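PDB 4HDT: 3-hydroxyisobutyryl-CoA hydrolase from Mycobacterium thermoresistibile, which probably hydrolyses 3-hydroxy-2-methylpropanoyl-CoA (3-hydroxyisobutyryl-CoA) to the free acid and coenzyme A, with a crotonase-type fold that carries bound zinc ions. Local coordinates for residues V123-N128 with M183-H188; G153-S158 with E286-Q291; E43-W48 with G102-P107. All coordinates share one frame; numbering follows the deposited sequence. Where two conformers were deposited one is given.

Contact 1 of 3, residues V123-N128 with M183-H188; sequences VGAHGN and MGFADH
Ala125 and Phe185 bring the two chains closest, their CA atoms 5.4 Å apart, and from there the segments run 34° from parallel, with Asn128 opposite Asp187, CA atoms 8.1 Å apart, at the wider end. Residues 123-128 leave helix 119-124 through a type I beta turn from Gly124 to Gly127; residues 183-188 leave helix 177-183 through a Schellman motif whose positive-phi residue is Gly184.

At the tight end the methyl of Ala125 points at the opposite backbone: CB lies 3.5 Å from Phe185 O. The same methyl comes obliquely to the Phe185 ring, 4.4 Å from CD2. Leu156 of helix 153-158 packs on both residues and closes this apolar corner.

At the other end the CA-CB bond of Asp187 points toward the other segment. CG stands anti to its own carbonyl carbon (chi1 -57°), which brings OD2 to 3.6 Å from Asn128 O. Both atoms are oxygens, so this is a neighbourhood and not a bond; Asp187 finds its charge partner in Arg130, by a salt bridge from OD1. Water 1 bridges the two segments: it donates to Asn128 O at 3.1 Å and lies in the ring plane of His188, 2.9 Å from NE2.

The segments lead into the neighbouring parallel strands 129-132 and 188-189 of the crotonase core. Arg130 takes Ala125 O and Gly184 O as well as Asp187, so one guanidinium gathers acceptors from both segments, and its positive charge would be expected to offset the negative charge of Asp187 beside these carbonyls.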
loop_
_atom_site.group_PDB
_atom_site.type_symbol
_atom_site.label_atom_id
_atom_site.label_comp_id
_atom_site.label_asym_id
_atom_site.label_seq_id
_atom_site.Cartn_x
_atom_site.Cartn_y
_atom_site.Cartn_z
ATOM N N VAL A 123 0.996 3.751 -5.341
ATOM C CA VAL A 123 1.633 4.581 -6.358
ATOM C C VAL A 123 3.164 4.612 -6.255
ATOM O O VAL A 123 3.834 4.883 -7.254
ATOM C CB VAL A 123 1.048 6.045 -6.433
ATOM C CG1 VAL A 123 -0.353 6.032 -7.048
ATOM C CG2 VAL A 123 1.050 6.759 -5.111
ATOM N N GLY A 124 3.709 4.292 -5.069
ATOM C CA GLY A 124 5.166 4.325 -4.904
ATOM C C GLY A 124 5.892 2.993 -5.023
ATOM O O GLY A 124 6.984 2.919 -5.626
ATOM N N ALA A 125 5.301 1.941 -4.466
ATOM C CA ALA A 125 6.088 0.720 -4.171
ATOM C C ALA A 125 6.122 -0.283 -5.289
ATOM O O ALA A 125 6.776 -1.309 -5.164
ATOM C CB ALA A 125 5.673 0.100 -2.859
ATOM N N HIS A 126 5.408 -0.016 -6.369
ATOM C CA HIS A 126 5.561 -0.796 -7.598
ATOM C C HIS A 126 6.508 -0.158 -8.617
ATOM O O HIS A 126 6.682 -0.691 -9.751
ATOM C CB HIS A 126 4.192 -1.033 -8.251
ATOM C CG HIS A 126 3.212 -1.689 -7.350
ATOM N ND1 HIS A 126 3.377 -2.989 -6.912
ATOM C CD2 HIS A 126 2.043 -1.264 -6.828
ATOM C CE1 HIS A 126 2.356 -3.325 -6.149
ATOM N NE2 HIS A 126 1.538 -2.280 -6.075
ATOM N N GLY A 127 7.123 0.981 -8.274
ATOM C CA GLY A 127 8.143 1.592 -9.118
ATOM C C GLY A 127 9.417 0.793 -9.189
ATOM O O GLY A 127 9.552 -0.211 -8.518
ATOM N N ASN A 128 10.349 1.236 -10.019
ATOM C CA ASN A 128 11.579 0.505 -10.206
ATOM C C ASN A 128 12.788 1.171 -9.632
ATOM O O ASN A 128 13.864 0.559 -9.564
ATOM C CB ASN A 128 11.777 0.158 -11.693
ATOM C CG ASN A 128 11.580 1.359 -12.584
ATOM O OD1 ASN A 128 12.361 2.279 -12.500
ATOM N ND2 ASN A 128 10.591 1.310 -13.545
ATOM N N MET A 183 11.721 -5.500 3.403
ATOM C CA MET A 183 10.511 -6.204 3.001
ATOM C C MET A 183 10.271 -6.198 1.494
ATOM O O MET A 183 9.343 -6.850 1.046
ATOM C CB MET A 183 9.292 -5.715 3.771
ATOM C CG MET A 183 9.161 -6.414 5.140
ATOM S SD MET A 183 7.465 -6.252 5.745
ATOM C CE MET A 183 7.589 -4.492 5.879
ATOM N N GLY A 184 11.125 -5.516 0.726
ATOM C CA GLY A 184 10.962 -5.509 -0.724
ATOM C C GLY A 184 9.988 -4.480 -1.216
ATOM O O GLY A 184 9.545 -4.541 -2.354
ATOM N N PHE A 185 9.708 -3.493 -0.358
ATOM C CA PHE A 185 8.797 -2.366 -0.729
ATOM C C PHE A 185 9.565 -1.162 -1.281
ATOM O O PHE A 185 8.984 -0.211 -1.811
ATOM C CB PHE A 185 7.977 -1.901 0.484
ATOM C CG PHE A 185 6.770 -2.752 0.817
ATOM C CD1 PHE A 185 6.891 -4.104 1.111
ATOM C CD2 PHE A 185 5.499 -2.200 0.896
ATOM C CE1 PHE A 185 5.807 -4.886 1.456
ATOM C CE2 PHE A 185 4.391 -2.988 1.243
ATOM C CZ PHE A 185 4.538 -4.338 1.545
ATOM N N ALA A 186 10.890 -1.183 -1.126
ATOM C CA ALA A 186 11.744 -0.095 -1.612
ATOM C C ALA A 186 13.150 -0.628 -1.862
ATOM O O ALA A 186 13.473 -1.730 -1.419
ATOM C CB ALA A 186 11.770 1.061 -0.605
ATOM N N ASP A 187 13.944 0.202 -2.509
ATOM C CA ASP A 187 15.266 -0.159 -3.040
ATOM C C ASP A 187 16.433 0.648 -2.393
ATOM O O ASP A 187 17.524 0.098 -2.201
ATOM C CB ASP A 187 15.270 0.106 -4.537
ATOM C CG ASP A 187 14.164 -0.651 -5.292
ATOM O OD1 ASP A 187 14.139 -1.926 -5.180
ATOM O OD2 ASP A 187 13.375 0.030 -6.010
ATOM N N HIS A 188 16.234 1.951 -2.169
ATOM C CA HIS A 188 17.331 2.876 -1.855
ATOM C C HIS A 188 16.906 3.795 -0.698
ATOM O O HIS A 188 15.724 4.092 -0.538
ATOM C CB HIS A 188 17.682 3.756 -3.036
ATOM C CG HIS A 188 17.941 2.991 -4.308
ATOM N ND1 HIS A 188 19.066 2.240 -4.486
ATOM C CD2 HIS A 188 17.201 2.853 -5.433
ATOM C CE1 HIS A 188 19.026 1.665 -5.682
ATOM N NE2 HIS A 188 17.902 2.020 -6.274
HETATM O O HOH W 1 16.813 0.964 -8.688
#

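Contact 2 of 3, residues G153-S158 with E286-Q291; sequences GTYLLS and EDTLRQ
Thr288 puts its methyl between Thr154 and Tyr155, and the three side chains meet at different angles. Its side chain runs antiparallel to that of Thr154 and lies roughly perpendicular to that of Tyr155. With OG1 beside the backbone N (chi1 -54°), CG2 of Thr288 falls anti to that N and reaches across to helix 153-158, where it lies 3.2 Å from Thr154 OG1 and 3.6 Å from Tyr155 N.

Tyr155 meets the same threonine with its CB, 3.8 Å from Thr288 CG2. Its ring turns an edge to the hydroxyl: Thr288 OG1 lies in the ring plane, 3.8 Å from CD2. That hydroxyl is hydrogen-bonded to Ser284 O, one turn back in its own chain.

Beside the methyl, water 2 spans the helices, donating to Thr154 OG1 at 2.9 Å and accepting from Gln291 NE2 at 2.8 Å. Thr154 OG1 also hydrogen-bonds Glu292.

The contact thus joins helix 153-158 of the crotonase core to helix 285-299, which lies far along the chain. Its polar groups are satisfied by water and by residues of helix 285-299 and its approach, so direct contact between the segments rests mainly on the threonine methyl.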
loop_
_atom_site.group_PDB
_atom_site.type_symbol
_atom_site.label_atom_id
_atom_site.label_comp_id
_atom_site.label_asym_id
_atom_site.label_seq_id
_atom_site.Cartn_x
_atom_site.Cartn_y
_atom_site.Cartn_z
ATOM N N GLY A 153 -0.778 -4.424 -2.757
ATOM C CA GLY A 153 -0.109 -4.659 -1.496
ATOM C C GLY A 153 0.010 -6.133 -1.150
ATOM O O GLY A 153 0.968 -6.538 -0.526
ATOM N N THR A 154 -0.953 -6.958 -1.560
ATOM C CA THR A 154 -0.876 -8.391 -1.223
ATOM C C THR A 154 0.228 -9.050 -2.037
ATOM O O THR A 154 0.858 -10.000 -1.566
ATOM C CB THR A 154 -2.225 -9.122 -1.365
ATOM O OG1 THR A 154 -2.654 -9.127 -2.719
ATOM C CG2 THR A 154 -3.296 -8.506 -0.519
ATOM N N TYR A 155 0.477 -8.575 -3.275
ATOM C CA TYR A 155 1.632 -9.013 -4.063
ATOM C C TYR A 155 2.942 -8.660 -3.305
ATOM O O TYR A 155 3.846 -9.504 -3.170
ATOM C CB TYR A 155 1.534 -8.326 -5.432
ATOM C CG TYR A 155 2.686 -8.535 -6.397
ATOM C CD1 TYR A 155 3.815 -7.740 -6.342
ATOM C CD2 TYR A 155 2.579 -9.446 -7.424
ATOM C CE1 TYR A 155 4.842 -7.884 -7.243
ATOM C CE2 TYR A 155 3.613 -9.605 -8.316
ATOM C CZ TYR A 155 4.743 -8.827 -8.206
ATOM O OH TYR A 155 5.742 -8.949 -9.142
ATOM N N LEU A 156 3.066 -7.439 -2.806
ATOM C CA LEU A 156 4.271 -7.058 -2.078
ATOM C C LEU A 156 4.387 -7.772 -0.724
ATOM O O LEU A 156 5.448 -8.310 -0.383
ATOM C CB LEU A 156 4.329 -5.559 -1.877
ATOM C CG LEU A 156 4.455 -4.739 -3.160
ATOM C CD1 LEU A 156 4.091 -3.294 -2.860
ATOM C CD2 LEU A 156 5.827 -4.901 -3.794
ATOM N N LEU A 157 3.289 -7.859 0.001
ATOM C CA LEU A 157 3.321 -8.459 1.340
ATOM C C LEU A 157 3.710 -9.928 1.247
ATOM O O LEU A 157 4.495 -10.437 2.080
ATOM C CB LEU A 157 1.988 -8.285 2.056
ATOM C CG LEU A 157 1.623 -6.851 2.466
ATOM C CD1 LEU A 157 0.121 -6.753 2.659
ATOM C CD2 LEU A 157 2.390 -6.422 3.739
ATOM N N SER A 158 3.154 -10.629 0.250
ATOM C CA SER A 158 3.412 -12.081 0.118
ATOM C C SER A 158 4.860 -12.369 -0.274
ATOM O O SER A 158 5.286 -13.522 -0.087
ATOM C CB SER A 158 2.449 -12.779 -0.857
ATOM O OG SER A 158 2.583 -12.297 -2.186
ATOM N N GLU A 286 -0.976 -8.424 -12.170
ATOM C CA GLU A 286 -2.360 -8.301 -12.651
ATOM C C GLU A 286 -3.304 -9.328 -12.028
ATOM O O GLU A 286 -4.405 -8.977 -11.594
ATOM C CB GLU A 286 -2.434 -8.330 -14.181
ATOM C CG GLU A 286 -1.811 -7.134 -14.866
ATOM C CD GLU A 286 -0.314 -7.218 -15.035
ATOM O OE1 GLU A 286 0.302 -8.279 -14.804
ATOM O OE2 GLU A 286 0.263 -6.188 -15.398
ATOM N N ASP A 287 -2.910 -10.594 -11.976
ATOM C CA ASP A 287 -3.740 -11.610 -11.358
ATOM C C ASP A 287 -3.990 -11.340 -9.883
ATOM O O ASP A 287 -5.088 -11.583 -9.360
ATOM C CB ASP A 287 -3.132 -12.989 -11.529
ATOM C CG ASP A 287 -3.155 -13.477 -12.962
ATOM O OD1 ASP A 287 -3.744 -12.801 -13.842
ATOM O OD2 ASP A 287 -2.512 -14.535 -13.170
ATOM N N THR A 288 -2.996 -10.799 -9.200
ATOM C CA THR A 288 -3.140 -10.458 -7.802
ATOM C C THR A 288 -4.138 -9.316 -7.627
ATOM O O THR A 288 -5.009 -9.332 -6.732
ATOM C CB THR A 288 -1.774 -10.114 -7.177
ATOM O OG1 THR A 288 -0.852 -11.188 -7.410
ATOM C CG2 THR A 288 -1.875 -9.906 -5.705
ATOM N N LEU A 289 -3.992 -8.293 -8.446
ATOM C CA LEU A 289 -4.947 -7.167 -8.405
ATOM C C LEU A 289 -6.363 -7.637 -8.717
ATOM O O LEU A 289 -7.312 -7.070 -8.228
ATOM C CB LEU A 289 -4.526 -6.067 -9.384
ATOM C CG LEU A 289 -3.266 -5.306 -8.927
ATOM C CD1 LEU A 289 -2.578 -4.557 -10.068
ATOM C CD2 LEU A 289 -3.623 -4.353 -7.825
ATOM N N ARG A 290 -6.521 -8.628 -9.598
ATOM C CA ARG A 290 -7.875 -9.143 -9.882
ATOM C C ARG A 290 -8.525 -9.727 -8.629
ATOM O O ARG A 290 -9.712 -9.559 -8.417
ATOM C CB ARG A 290 -7.851 -10.263 -10.924
ATOM C CG ARG A 290 -7.481 -9.866 -12.305
ATOM C CD ARG A 290 -7.530 -11.141 -13.175
ATOM N NE ARG A 290 -6.353 -11.274 -14.026
ATOM C CZ ARG A 290 -6.261 -10.757 -15.244
ATOM N NH1 ARG A 290 -7.268 -10.067 -15.802
ATOM N NH2 ARG A 290 -5.136 -10.903 -15.906
ATOM N N GLN A 291 -7.731 -10.422 -7.816
ATOM C CA GLN A 291 -8.192 -10.979 -6.562
ATOM C C GLN A 291 -8.524 -9.854 -5.598
ATOM O O GLN A 291 -9.580 -9.849 -4.955
ATOM C CB GLN A 291 -7.138 -11.900 -5.961
ATOM C CG GLN A 291 -7.490 -12.531 -4.623
ATOM C CD GLN A 291 -6.506 -13.642 -4.305
ATOM O OE1 GLN A 291 -6.690 -14.790 -4.746
ATOM N NE2 GLN A 291 -5.458 -13.306 -3.611
HETATM O O HOH W 2 -5.099 -10.624 -2.794
#

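Contact 3 of 3, residues E43-W48 with G102-P107; sequences ERLAAW and GRYPKP
Two hydrogen bonds tie the phenol of Tyr104 and the ammonium of Lys106 to carbonyls in the last turns of helix 35-49. Tyr104 OH donates to Leu45 O at 2.7 Å, on a lone pair and in the carbonyl plane, with a C=O...donor angle of 126°. The carbonyl oxygen also lies in the plane of the tyrosine ring, at its edge. Lys106 approaches differently: its chain, extended beyond CG, carries NZ to 2.8 Å from Trp48 O, nearly in line with the C=O bond. The ammonium also bonds Val54 O and, weakly, Glu49 O, so several carbonyls near the helix end share one positive charge.

Here the chain leaves helix 85-103 at Tyr104 and heads for strand 108-112. Helix 35-49 likewise ends just before strand 56-61, the next strand over in the crotonase core sheet, and Val57 of that strand packs on Leu45, Trp48 and Tyr104. Close by, Glu49, His100 and Glu351 bind a zinc ion about 5 Å from the Tyr104 side chain, and the His100 and Tyr104 rings meet edge-to-face.

The apolar part is a CH-pi contact. Leu45 CD2 sits over one face of the Tyr104 ring, 4.2 Å from the centroid and 22° off the normal, somewhat toward the rim. Tyr104 turns its ring to helix 35-49 with CG anti to the backbone N (chi1 -151°), so that Leu45 covers the face while its own carbonyl holds the hydroxyl. On the far side of that hydroxyl from the ring, Trp48 CB packs 3.8 Å from Tyr104 OH.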
loop_
_atom_site.group_PDB
_atom_site.type_symbol
_atom_site.label_atom_id
_atom_site.label_comp_id
_atom_site.label_asym_id
_atom_site.label_seq_id
_atom_site.Cartn_x
_atom_site.Cartn_y
_atom_site.Cartn_z
ATOM N N GLU A 43 -3.071 8.944 -17.227
ATOM C CA GLU A 43 -3.044 9.507 -18.543
ATOM C C GLU A 43 -1.632 10.001 -18.911
ATOM O O GLU A 43 -1.218 9.859 -20.059
ATOM C CB GLU A 43 -4.115 10.612 -18.639
ATOM C CG GLU A 43 -4.293 11.211 -20.012
ATOM C CD GLU A 43 -3.273 12.273 -20.365
ATOM O OE1 GLU A 43 -2.737 12.977 -19.477
ATOM O OE2 GLU A 43 -3.047 12.456 -21.572
ATOM N N ARG A 44 -0.944 10.634 -17.970
ATOM C CA ARG A 44 0.429 11.082 -18.188
ATOM C C ARG A 44 1.407 9.936 -18.392
ATOM O O ARG A 44 2.253 9.991 -19.311
ATOM C CB ARG A 44 0.932 12.021 -17.089
ATOM C CG ARG A 44 0.292 13.403 -17.161
ATOM C CD ARG A 44 0.697 14.165 -18.433
ATOM N NE ARG A 44 -0.160 13.961 -19.597
ATOM C CZ ARG A 44 0.123 14.384 -20.837
ATOM N NH1 ARG A 44 -0.730 14.170 -21.828
ATOM N NH2 ARG A 44 1.275 15.022 -21.114
ATOM N N LEU A 45 1.282 8.867 -17.600
ATOM C CA LEU A 45 2.121 7.704 -17.870
ATOM C C LEU A 45 1.881 7.163 -19.275
ATOM O O LEU A 45 2.828 6.774 -19.987
ATOM C CB LEU A 45 1.857 6.585 -16.868
ATOM C CG LEU A 45 2.344 6.873 -15.467
ATOM C CD1 LEU A 45 2.059 5.623 -14.671
ATOM C CD2 LEU A 45 3.835 7.163 -15.444
ATOM N N ALA A 46 0.617 7.109 -19.689
ATOM C CA ALA A 46 0.332 6.651 -21.053
ATOM C C ALA A 46 0.917 7.579 -22.122
ATOM O O ALA A 46 1.480 7.112 -23.154
ATOM C CB ALA A 46 -1.177 6.511 -21.248
ATOM N N ALA A 47 0.741 8.883 -21.940
ATOM C CA ALA A 47 1.237 9.852 -22.906
ATOM C C ALA A 47 2.752 9.877 -23.014
ATOM O O ALA A 47 3.297 10.035 -24.103
ATOM C CB ALA A 47 0.730 11.237 -22.575
ATOM N N TRP A 48 3.440 9.680 -21.890
ATOM C CA TRP A 48 4.886 9.755 -21.869
ATOM C C TRP A 48 5.570 8.462 -22.308
ATOM O O TRP A 48 6.773 8.461 -22.616
ATOM C CB TRP A 48 5.368 10.074 -20.466
ATOM C CG TRP A 48 5.056 11.455 -20.002
ATOM C CD1 TRP A 48 4.865 12.577 -20.790
ATOM C CD2 TRP A 48 4.950 11.903 -18.650
ATOM N NE1 TRP A 48 4.626 13.676 -19.991
ATOM C CE2 TRP A 48 4.699 13.292 -18.683
ATOM C CE3 TRP A 48 5.057 11.269 -17.417
ATOM C CZ2 TRP A 48 4.543 14.047 -17.508
ATOM C CZ3 TRP A 48 4.903 12.006 -16.283
ATOM C CH2 TRP A 48 4.657 13.384 -16.334
ATOM N N GLY A 102 3.924 -0.933 -12.292
ATOM C CA GLY A 102 4.654 -2.191 -12.169
ATOM C C GLY A 102 5.330 -2.695 -13.442
ATOM O O GLY A 102 6.464 -3.258 -13.352
ATOM N N ARG A 103 4.663 -2.562 -14.602
ATOM C CA ARG A 103 5.190 -2.925 -15.923
ATOM C C ARG A 103 6.034 -1.872 -16.597
ATOM O O ARG A 103 6.591 -2.109 -17.668
ATOM C CB ARG A 103 3.990 -3.090 -16.898
ATOM C CG ARG A 103 3.171 -4.282 -16.591
ATOM C CD ARG A 103 2.219 -4.587 -17.746
ATOM N NE ARG A 103 1.445 -3.458 -18.273
ATOM C CZ ARG A 103 0.273 -3.022 -17.773
ATOM N NH1 ARG A 103 -0.308 -3.597 -16.729
ATOM N NH2 ARG A 103 -0.330 -2.012 -18.334
ATOM N N TYR A 104 5.981 -0.646 -16.086
ATOM C CA TYR A 104 6.391 0.508 -16.900
ATOM C C TYR A 104 7.817 0.337 -17.495
ATOM O O TYR A 104 8.758 -0.042 -16.793
ATOM C CB TYR A 104 6.337 1.790 -16.100
ATOM C CG TYR A 104 6.065 3.065 -16.924
ATOM C CD1 TYR A 104 4.905 3.204 -17.676
ATOM C CD2 TYR A 104 7.004 4.091 -16.981
ATOM C CE1 TYR A 104 4.664 4.327 -18.432
ATOM C CE2 TYR A 104 6.775 5.236 -17.706
ATOM C CZ TYR A 104 5.593 5.363 -18.436
ATOM O OH TYR A 104 5.352 6.494 -19.189
ATOM N N PRO A 105 7.963 0.585 -18.790
ATOM C CA PRO A 105 9.254 0.309 -19.423
ATOM C C PRO A 105 10.367 1.299 -19.065
ATOM O O PRO A 105 11.560 0.888 -19.011
ATOM C CB PRO A 105 8.907 0.289 -20.921
ATOM C CG PRO A 105 7.719 1.176 -21.045
ATOM C CD PRO A 105 6.938 0.956 -19.779
ATOM N N LYS A 106 10.021 2.543 -18.699
ATOM C CA LYS A 106 11.006 3.582 -18.387
ATOM C C LYS A 106 11.248 3.648 -16.856
ATOM O O LYS A 106 10.396 3.261 -16.093
ATOM C CB LYS A 106 10.502 4.929 -18.912
ATOM C CG LYS A 106 10.427 4.948 -20.437
ATOM C CD LYS A 106 9.789 6.237 -20.954
ATOM C CE LYS A 106 9.949 6.315 -22.457
ATOM N NZ LYS A 106 9.366 7.532 -23.115
ATOM N N PRO A 107 12.410 4.151 -16.434
ATOM C CA PRO A 107 12.650 4.346 -14.983
ATOM C C PRO A 107 11.491 5.143 -14.359
ATOM O O PRO A 107 11.072 6.158 -14.913
ATOM C CB PRO A 107 13.930 5.176 -14.961
ATOM C CG PRO A 107 14.656 4.736 -16.196
ATOM C CD PRO A 107 13.554 4.624 -17.225
#

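Overall arrangement
Contacts 2 and 3 are buried and contact 1 partly so, though contact 3 sits farthest from the centre of the chain, about 19 Å out, beside a zinc site. Contacts 1 and 3 both lie where helices run on into neighbouring strands of the core sheet, whereas contact 2 joins two helices. Only contact 3 has direct hydrogen bonds between its segments; contacts 1 and 2 each combine a methyl contact with a bridging water. Leu156 and Leu157 of helix 153-158 pack on Phe185, joining contact 2 to contact 1. Asn128 reaches the Lys106 carbonyl and so joins contact 1 to contact 3. Contacts 2 and 3, with centres about 20 Å apart, are linked by the Glu286-Arg103 salt bridge.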